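Local coordinates for probable spore coat polysaccharide biosynthesis protein E (Chromobacterium violaceum ATCC 12472, PDB 3G8R) that probably acts as an N-acylneuraminate-9-phosphate synthase, a zinc-binding sugar-acid-forming enzyme of the NeuB family, here as its TIM-barrel and SAF portion, at residues K186-R189 with Q190-G194; T270-A273 with S274-S277; E292-T295 with A296-S300; G308-T311 with A312-S316. All blocks are in the same frame, centred on the assembly; numbering follows the deposited sequence.

Contact 1. Residues K186-R189 with Q190-G194; sequences KTLR and QQYAG
K186, T187 and L188 reach one turn ahead to Q190, Q191 and Y192 at the C-terminal end of helix 184-191, in the beta-alpha-beta unit that joins strands 164-168 and 196-201 of the TIM barrel. The backbone bonds come first. K186 O accepts from Q190 N at 2.8 Å and T187 O from Q191 N at 3.0 Å, whereas Y192 N reaches L188 O only weakly, at 3.2 Å with an N-H...O angle of 133°. This slackening coincides with Y192 being the first residue to leave helical backbone angles.

Side-chain contacts form the second group. K186 and Q190 run side by side in the same direction, with the Q190 amide carbon CD 3.8 Å from K186 CG. T187 and Q191 are paired likewise: CG2 of T187, anti to its backbone N (the OG1 torsion being -74°), lies 3.7 Å from Q191 OE1. The T187 hydroxyl instead bonds to G262 O of the second subunit, tying the helix to that subunit.

On the buried side, L188 also packs on I197, and Y192 reaches helix 147-158, where its OH is hydrogen-bonded to D151. Q191 CG sits over one face of the Y192 ring, near its rim, while L188 CD2 lies 4.1 Å from ring atom CE2 of Y192.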
# COMPACT_ATOMS: atom_id res chain seq x y z
N LYS A 186 3.84 4.96 -5.74
CA LYS A 186 4.69 5.51 -4.68
C LYS A 186 5.87 6.20 -5.31
O LYS A 186 6.31 7.24 -4.82
CB LYS A 186 5.14 4.42 -3.71
CG LYS A 186 6.27 4.84 -2.75
CD LYS A 186 6.20 4.17 -1.37
CE LYS A 186 6.57 2.67 -1.40
NZ LYS A 186 5.89 1.85 -0.29
N THR A 187 6.37 5.64 -6.42
CA THR A 187 7.51 6.25 -7.06
C THR A 187 7.12 7.66 -7.44
O THR A 187 7.86 8.62 -7.18
CB THR A 187 7.97 5.48 -8.26
OG1 THR A 187 8.63 4.29 -7.81
CG2 THR A 187 8.95 6.29 -9.10
N LEU A 188 5.95 7.79 -8.03
CA LEU A 188 5.51 9.09 -8.46
C LEU A 188 5.29 9.98 -7.28
O LEU A 188 5.67 11.14 -7.31
CB LEU A 188 4.24 8.98 -9.28
CG LEU A 188 4.43 8.44 -10.70
CD1 LEU A 188 3.09 8.46 -11.44
CD2 LEU A 188 5.46 9.26 -11.44
N ARG A 189 4.66 9.44 -6.24
CA ARG A 189 4.36 10.23 -5.04
C ARG A 189 5.63 10.81 -4.41
O ARG A 189 5.64 11.96 -4.00
CB ARG A 189 3.56 9.41 -4.03
CG ARG A 189 3.63 9.97 -2.66
CD ARG A 189 2.74 9.19 -1.70
NE ARG A 189 1.37 9.72 -1.57
CZ ARG A 189 0.92 10.89 -2.05
NH1 ARG A 189 1.71 11.74 -2.72
NH2 ARG A 189 -0.36 11.21 -1.83
N GLN A 190 6.69 10.02 -4.37
CA GLN A 190 7.93 10.45 -3.75
C GLN A 190 8.70 11.45 -4.64
O GLN A 190 9.35 12.35 -4.14
CB GLN A 190 8.81 9.25 -3.44
CG GLN A 190 8.43 8.44 -2.20
CD GLN A 190 9.25 7.13 -2.07
OE1 GLN A 190 9.77 6.56 -3.06
NE2 GLN A 190 9.38 6.65 -0.85
N GLN A 191 8.62 11.29 -5.95
CA GLN A 191 9.26 12.17 -6.89
C GLN A 191 8.66 13.60 -6.86
O GLN A 191 9.38 14.58 -7.07
CB GLN A 191 9.04 11.58 -8.27
CG GLN A 191 10.24 11.50 -9.19
CD GLN A 191 10.79 10.08 -9.33
OE1 GLN A 191 10.51 9.37 -10.30
NE2 GLN A 191 11.58 9.66 -8.34
N TYR A 192 7.35 13.73 -6.61
CA TYR A 192 6.62 15.01 -6.83
C TYR A 192 5.70 15.42 -5.68
O TYR A 192 4.55 14.99 -5.57
CB TYR A 192 5.84 14.97 -8.16
CG TYR A 192 6.66 14.57 -9.38
CD1 TYR A 192 7.52 15.46 -10.00
CD2 TYR A 192 6.56 13.30 -9.92
CE1 TYR A 192 8.26 15.11 -11.09
CE2 TYR A 192 7.28 12.94 -11.04
CZ TYR A 192 8.15 13.84 -11.62
OH TYR A 192 8.88 13.47 -12.73
N ALA A 193 6.21 16.27 -4.81
CA ALA A 193 5.45 16.59 -3.59
C ALA A 193 4.55 17.79 -3.86
O ALA A 193 4.89 18.68 -4.64
CB ALA A 193 6.39 16.82 -2.41
N GLY A 194 3.38 17.81 -3.24
CA GLY A 194 2.37 18.82 -3.59
C GLY A 194 1.85 18.71 -5.03
O GLY A 194 1.61 19.73 -5.71

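Contact 2. Residues T270-A273 with S274-S277; sequences TEQA and SLRS
T270 and S274 meet because of their first torsions. At T270 the OG1 torsion of -79° sets the methyl CG2 anti to the backbone N, and at S274 a chi1 of -71° keeps OG beside its own N; the two branches thus come together one helical turn apart, with T270 CG2 3.5 Å from S274 OG. S274 OG is equally close to T270 O.

The backbone supplies the regular frame of helix 269-276. S274 N bonds to T270 O, and L275 N to E271 O at 2.8 Å with a nearly straight N-H...O angle of 166°. R276 N meets Q272 O at 3.1 Å, and S277 N closes the series on A273 O. Where the helix ends, S277 turns its hydroxyl back: S277 OG donates to S274 O at 2.7 Å. L275 lays its branch point over the turn before it, L275 CG lying 3.2 Å from E271 O.

The helix lies between the last barrel strand, 221-225, and strand 281-284, and rests on the second subunit, where L275 packs on A143. The carboxylate of buried E271 accepts from A171 N of that subunit, while R276 NH1 bonds to V306 O and Q309 O of its own chain. The polar chemistry therefore divides: backbone bonds and one hydroxyl hold the helix and its end, while the long charged side chains join it to its surroundings. The A171 N-H would probably ease burial of the E271 charge, whereas R276 is held by two carbonyls.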
# COMPACT_ATOMS: atom_id res chain seq x y z
N THR A 270 -9.36 -0.58 25.40
CA THR A 270 -9.04 -2.01 25.42
C THR A 270 -7.53 -2.12 25.43
O THR A 270 -6.95 -2.57 26.41
CB THR A 270 -9.57 -2.81 24.18
OG1 THR A 270 -10.96 -3.09 24.32
CG2 THR A 270 -8.79 -4.17 23.99
N GLU A 271 -6.91 -1.68 24.35
CA GLU A 271 -5.48 -1.82 24.23
C GLU A 271 -4.77 -1.59 25.57
O GLU A 271 -3.92 -2.39 25.98
CB GLU A 271 -4.93 -0.89 23.14
CG GLU A 271 -5.12 -1.43 21.72
CD GLU A 271 -4.18 -0.77 20.69
OE1 GLU A 271 -4.14 0.48 20.59
OE2 GLU A 271 -3.47 -1.52 19.97
N GLN A 272 -5.15 -0.54 26.27
CA GLN A 272 -4.46 -0.14 27.49
C GLN A 272 -4.59 -1.13 28.65
O GLN A 272 -3.61 -1.38 29.36
CB GLN A 272 -4.85 1.27 27.92
CG GLN A 272 -4.06 2.35 27.22
CD GLN A 272 -2.56 2.11 27.32
OE1 GLN A 272 -2.04 1.76 28.39
NE2 GLN A 272 -1.86 2.28 26.21
N ALA A 273 -5.77 -1.69 28.83
CA ALA A 273 -6.00 -2.65 29.90
C ALA A 273 -5.44 -4.03 29.52
O ALA A 273 -4.79 -4.69 30.36
CB ALA A 273 -7.47 -2.75 30.23
N SER A 274 -5.68 -4.45 28.28
CA SER A 274 -5.01 -5.60 27.70
C SER A 274 -3.51 -5.57 27.94
O SER A 274 -2.95 -6.48 28.55
CB SER A 274 -5.27 -5.69 26.20
OG SER A 274 -6.62 -6.05 25.94
N LEU A 275 -2.86 -4.50 27.49
CA LEU A 275 -1.42 -4.40 27.64
C LEU A 275 -0.98 -4.45 29.09
O LEU A 275 0.02 -5.09 29.39
CB LEU A 275 -0.90 -3.13 27.00
CG LEU A 275 -0.88 -3.19 25.48
CD1 LEU A 275 -0.62 -1.80 24.93
CD2 LEU A 275 0.18 -4.18 24.96
N ARG A 276 -1.71 -3.80 29.99
CA ARG A 276 -1.34 -3.89 31.37
C ARG A 276 -1.45 -5.34 31.87
O ARG A 276 -0.60 -5.81 32.61
CB ARG A 276 -2.19 -2.96 32.22
CG ARG A 276 -1.76 -2.94 33.67
CD ARG A 276 -2.44 -1.83 34.46
NE ARG A 276 -2.04 -1.91 35.86
CZ ARG A 276 -0.92 -1.39 36.37
NH1 ARG A 276 -0.66 -1.53 37.67
NH2 ARG A 276 -0.06 -0.74 35.59
N SER A 277 -2.47 -6.06 31.40
CA SER A 277 -2.75 -7.38 31.94
C SER A 277 -1.68 -8.39 31.59
O SER A 277 -1.74 -9.57 31.97
CB SER A 277 -4.15 -7.88 31.54
OG SER A 277 -4.21 -8.26 30.19

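Contact 3. Residues E292-T295 with A296-S300; sequences EALT and ADNVS
An alpha-turn running from T295 to V299 delivers the chain into strand 299-302. V299 N closes it on T295 O with a long bond of 3.3 Å. Two side chains add bonds to the turn. T295 holds OG1 between its backbone N and carbonyl carbon (chi1 64°), which aims the hydroxyl across the turn, and T295 OG1 donates to D297 O at 2.7 Å, the donor tilted somewhat from the carbonyl plane.

N298 works in the reverse direction. Its backbone has a positive phi of 90°, and its side chain folds back over the preceding residues so that both ends of the amide are used: N298 OD1 accepts from T295 N at 2.8 Å, and N298 ND2 makes a weak bond to A293 O at 3.1 Å. The T295 N-H comes to OD1 from above the amide plane, 36° out of it, so no lone pair is addressed directly. N298 OD1 is also close to two other acceptors, 2.8 Å from T295 O and 2.6 Å from D297 O, and the orientation of the amide is therefore not firmly settled.

The turn belongs to the small SAF domain, in which strand 299-302 pairs antiparallel with strand 281-284. N298 and S300 carry that pairing through backbone bonds to T285 and F283, and L294 is bonded through its backbone to Y321. L294 and V299 bring apolar groups together: their side chains cross at about a right angle, with CG of L294 3.8 Å from CG1 of V299. V299 CG2 makes a tight contact with T295 O, at 3.1 Å.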
# COMPACT_ATOMS: atom_id res chain seq x y z
N GLU A 292 12.90 4.28 53.11
CA GLU A 292 13.85 3.39 52.45
C GLU A 292 13.77 3.60 50.95
O GLU A 292 12.67 3.73 50.39
CB GLU A 292 13.59 1.92 52.73
CG GLU A 292 14.27 1.36 53.98
CD GLU A 292 14.62 -0.13 53.86
OE1 GLU A 292 14.10 -0.92 54.70
OE2 GLU A 292 15.39 -0.52 52.94
N ALA A 293 14.92 3.64 50.30
CA ALA A 293 14.95 3.68 48.84
C ALA A 293 14.75 2.28 48.27
O ALA A 293 15.18 1.29 48.85
CB ALA A 293 16.25 4.30 48.32
N LEU A 294 14.10 2.23 47.12
CA LEU A 294 13.80 0.99 46.45
C LEU A 294 14.96 0.58 45.58
O LEU A 294 15.36 1.35 44.73
CB LEU A 294 12.58 1.22 45.59
CG LEU A 294 11.27 0.53 45.96
CD1 LEU A 294 10.96 0.48 47.44
CD2 LEU A 294 10.16 1.20 45.20
N THR A 295 15.51 -0.61 45.78
CA THR A 295 16.67 -1.02 44.96
C THR A 295 16.53 -2.41 44.29
O THR A 295 15.52 -3.10 44.43
CB THR A 295 17.99 -0.92 45.77
OG1 THR A 295 17.95 -1.84 46.87
CG2 THR A 295 18.19 0.49 46.34
N ALA A 296 17.56 -2.80 43.55
CA ALA A 296 17.60 -4.14 42.91
C ALA A 296 17.47 -5.30 43.92
O ALA A 296 16.89 -6.34 43.60
CB ALA A 296 18.85 -4.30 42.03
N ASP A 297 18.02 -5.11 45.11
CA ASP A 297 17.73 -5.99 46.24
C ASP A 297 16.53 -5.30 46.83
O ASP A 297 16.44 -4.09 46.71
CB ASP A 297 18.88 -6.00 47.23
CG ASP A 297 20.24 -5.69 46.57
OD1 ASP A 297 20.82 -6.58 45.89
OD2 ASP A 297 20.72 -4.55 46.73
N ASN A 298 15.60 -6.02 47.42
CA ASN A 298 14.32 -5.43 47.90
C ASN A 298 13.11 -5.37 46.94
O ASN A 298 11.98 -5.49 47.43
CB ASN A 298 14.50 -4.15 48.77
CG ASN A 298 14.31 -2.85 48.02
OD1 ASN A 298 14.13 -2.84 46.81
ND2 ASN A 298 14.38 -1.72 48.74
N VAL A 299 13.33 -5.22 45.62
CA VAL A 299 12.26 -5.45 44.64
C VAL A 299 12.57 -6.55 43.62
O VAL A 299 13.73 -6.83 43.34
CB VAL A 299 11.95 -4.25 43.75
CG1 VAL A 299 11.72 -3.01 44.56
CG2 VAL A 299 13.09 -4.06 42.75
N SER A 300 11.52 -7.11 43.03
CA SER A 300 11.61 -8.02 41.92
C SER A 300 10.44 -7.79 40.95
O SER A 300 9.46 -7.14 41.28
CB SER A 300 11.61 -9.47 42.43
OG SER A 300 10.32 -9.88 42.88

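Contact 4. Residues G308-T311 with A312-S316; sequences GQLT and ANEWS
E314, the last residue of the 3-10 turn 312-314 in the SAF domain, folds its side chain back over L310 and T311, and its carboxylate supplies the side-chain half of a capping box, with T311 in the N-cap position. E314 CB starts between two groups, 3.4 Å from T311 O and 3.9 Å from the methyl CD1 of L310. With CG beside its own backbone N (chi1 -51°) and the chain extended beyond, the side chain runs across T311; E314 CG passes 3.7 Å from T311 OG1. At the carboxylate the two oxygens part. E314 OE1 stays near L310 CD1, at 4.1 Å, while OE2 receives two bonds from one residue.

In the first, T311 N lies 2.9 Å from E314 OE2 with an N-H...O angle of 159°, approaching above the carboxylate plane. In the second, T311 OG1 is likewise 2.9 Å from E314 OE2 and uses the anti lone pair of that oxygen. Gripped by both donors, this end of the carboxylate is fixed in rotation, and the N-H and O-H dipoles would probably stabilise its negative charge.

N313, on the same turn, bonds through ND2 to T123 and C120 of the second subunit, so the turn sits at the dimer interface. Next along the chain, W315 packs edge-to-face with F301, and its ring takes L310 at the rim: L310 CD2 lies near the ring plane, 4.0 Å from W315 CE3.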
# COMPACT_ATOMS: atom_id res chain seq x y z
N GLY A 308 -2.92 0.17 41.26
CA GLY A 308 -2.02 0.76 40.31
C GLY A 308 -0.70 0.41 40.99
O GLY A 308 -0.07 1.21 41.70
N GLN A 309 -0.33 -0.85 40.84
CA GLN A 309 0.95 -1.33 41.23
C GLN A 309 1.92 -0.71 40.28
O GLN A 309 1.59 -0.46 39.12
CB GLN A 309 0.99 -2.83 41.05
CG GLN A 309 2.31 -3.45 41.34
CD GLN A 309 2.20 -4.94 41.41
OE1 GLN A 309 1.15 -5.51 41.07
NE2 GLN A 309 3.27 -5.59 41.83
N LEU A 310 3.11 -0.42 40.78
CA LEU A 310 4.16 0.10 39.95
C LEU A 310 4.56 -1.10 39.08
O LEU A 310 4.61 -2.23 39.57
CB LEU A 310 5.31 0.58 40.82
CG LEU A 310 6.57 1.00 40.06
CD1 LEU A 310 6.46 2.44 39.72
CD2 LEU A 310 7.84 0.75 40.83
N THR A 311 4.77 -0.84 37.80
CA THR A 311 5.18 -1.86 36.82
C THR A 311 6.61 -1.66 36.40
O THR A 311 7.18 -0.59 36.58
CB THR A 311 4.32 -1.80 35.56
OG1 THR A 311 4.78 -0.75 34.71
CG2 THR A 311 2.89 -1.52 35.91
N ALA A 312 7.18 -2.69 35.79
CA ALA A 312 8.57 -2.73 35.39
C ALA A 312 8.81 -1.70 34.33
O ALA A 312 9.90 -1.10 34.24
CB ALA A 312 8.92 -4.10 34.88
N ASN A 313 7.78 -1.47 33.52
CA ASN A 313 7.81 -0.40 32.54
C ASN A 313 8.08 0.99 33.10
O ASN A 313 8.14 1.96 32.35
CB ASN A 313 6.52 -0.43 31.75
CG ASN A 313 6.34 -1.73 31.01
OD1 ASN A 313 6.29 -2.81 31.63
ND2 ASN A 313 6.26 -1.64 29.69
N GLU A 314 8.24 1.08 34.42
CA GLU A 314 8.45 2.36 35.10
C GLU A 314 9.70 2.31 35.98
O GLU A 314 10.03 3.30 36.65
CB GLU A 314 7.23 2.75 35.92
CG GLU A 314 5.92 2.70 35.15
CD GLU A 314 4.69 2.68 36.06
OE1 GLU A 314 4.30 3.78 36.51
OE2 GLU A 314 4.12 1.58 36.34
N TRP A 315 10.39 1.17 35.97
CA TRP A 315 11.56 0.96 36.80
C TRP A 315 12.74 1.55 36.11
O TRP A 315 12.63 1.84 34.94
CB TRP A 315 11.80 -0.52 37.05
CG TRP A 315 12.83 -0.76 38.10
CD1 TRP A 315 14.07 -1.31 37.92
CD2 TRP A 315 12.74 -0.43 39.48
NE1 TRP A 315 14.75 -1.35 39.11
CE2 TRP A 315 13.96 -0.83 40.09
CE3 TRP A 315 11.74 0.16 40.28
CZ2 TRP A 315 14.21 -0.65 41.45
CZ3 TRP A 315 11.98 0.35 41.63
CH2 TRP A 315 13.21 -0.07 42.20
N SER A 316 13.86 1.75 36.81
CA SER A 316 14.96 2.49 36.23
C SER A 316 16.40 2.05 36.50
O SER A 316 17.29 2.45 35.76
CB SER A 316 14.81 3.98 36.54
OG SER A 316 16.06 4.61 36.76

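The four contacts follow one another along the chain and fall into two groups. Contact 1 stands alone on the barrel, its centre about 38 Å from that of contact 2 and about 54 Å from that of contact 3. The other three are linked through contact 4, while contacts 2 and 3 do not touch. Contacts 2 and 4, with centres about 15 Å apart, also meet where R276 NH1 lies 3.7 Å from G308 CA; contacts 3 and 4, about 12 Å apart between centres, meet where W315 CZ2 lies 3.8 Å from V299 CG2. In contact 4, A312, N313 and W315 face C120 to P126 of the second subunit, consistent with the SAF domain packing on the partner's barrel. None lies at the zinc site formed by H202 and H225.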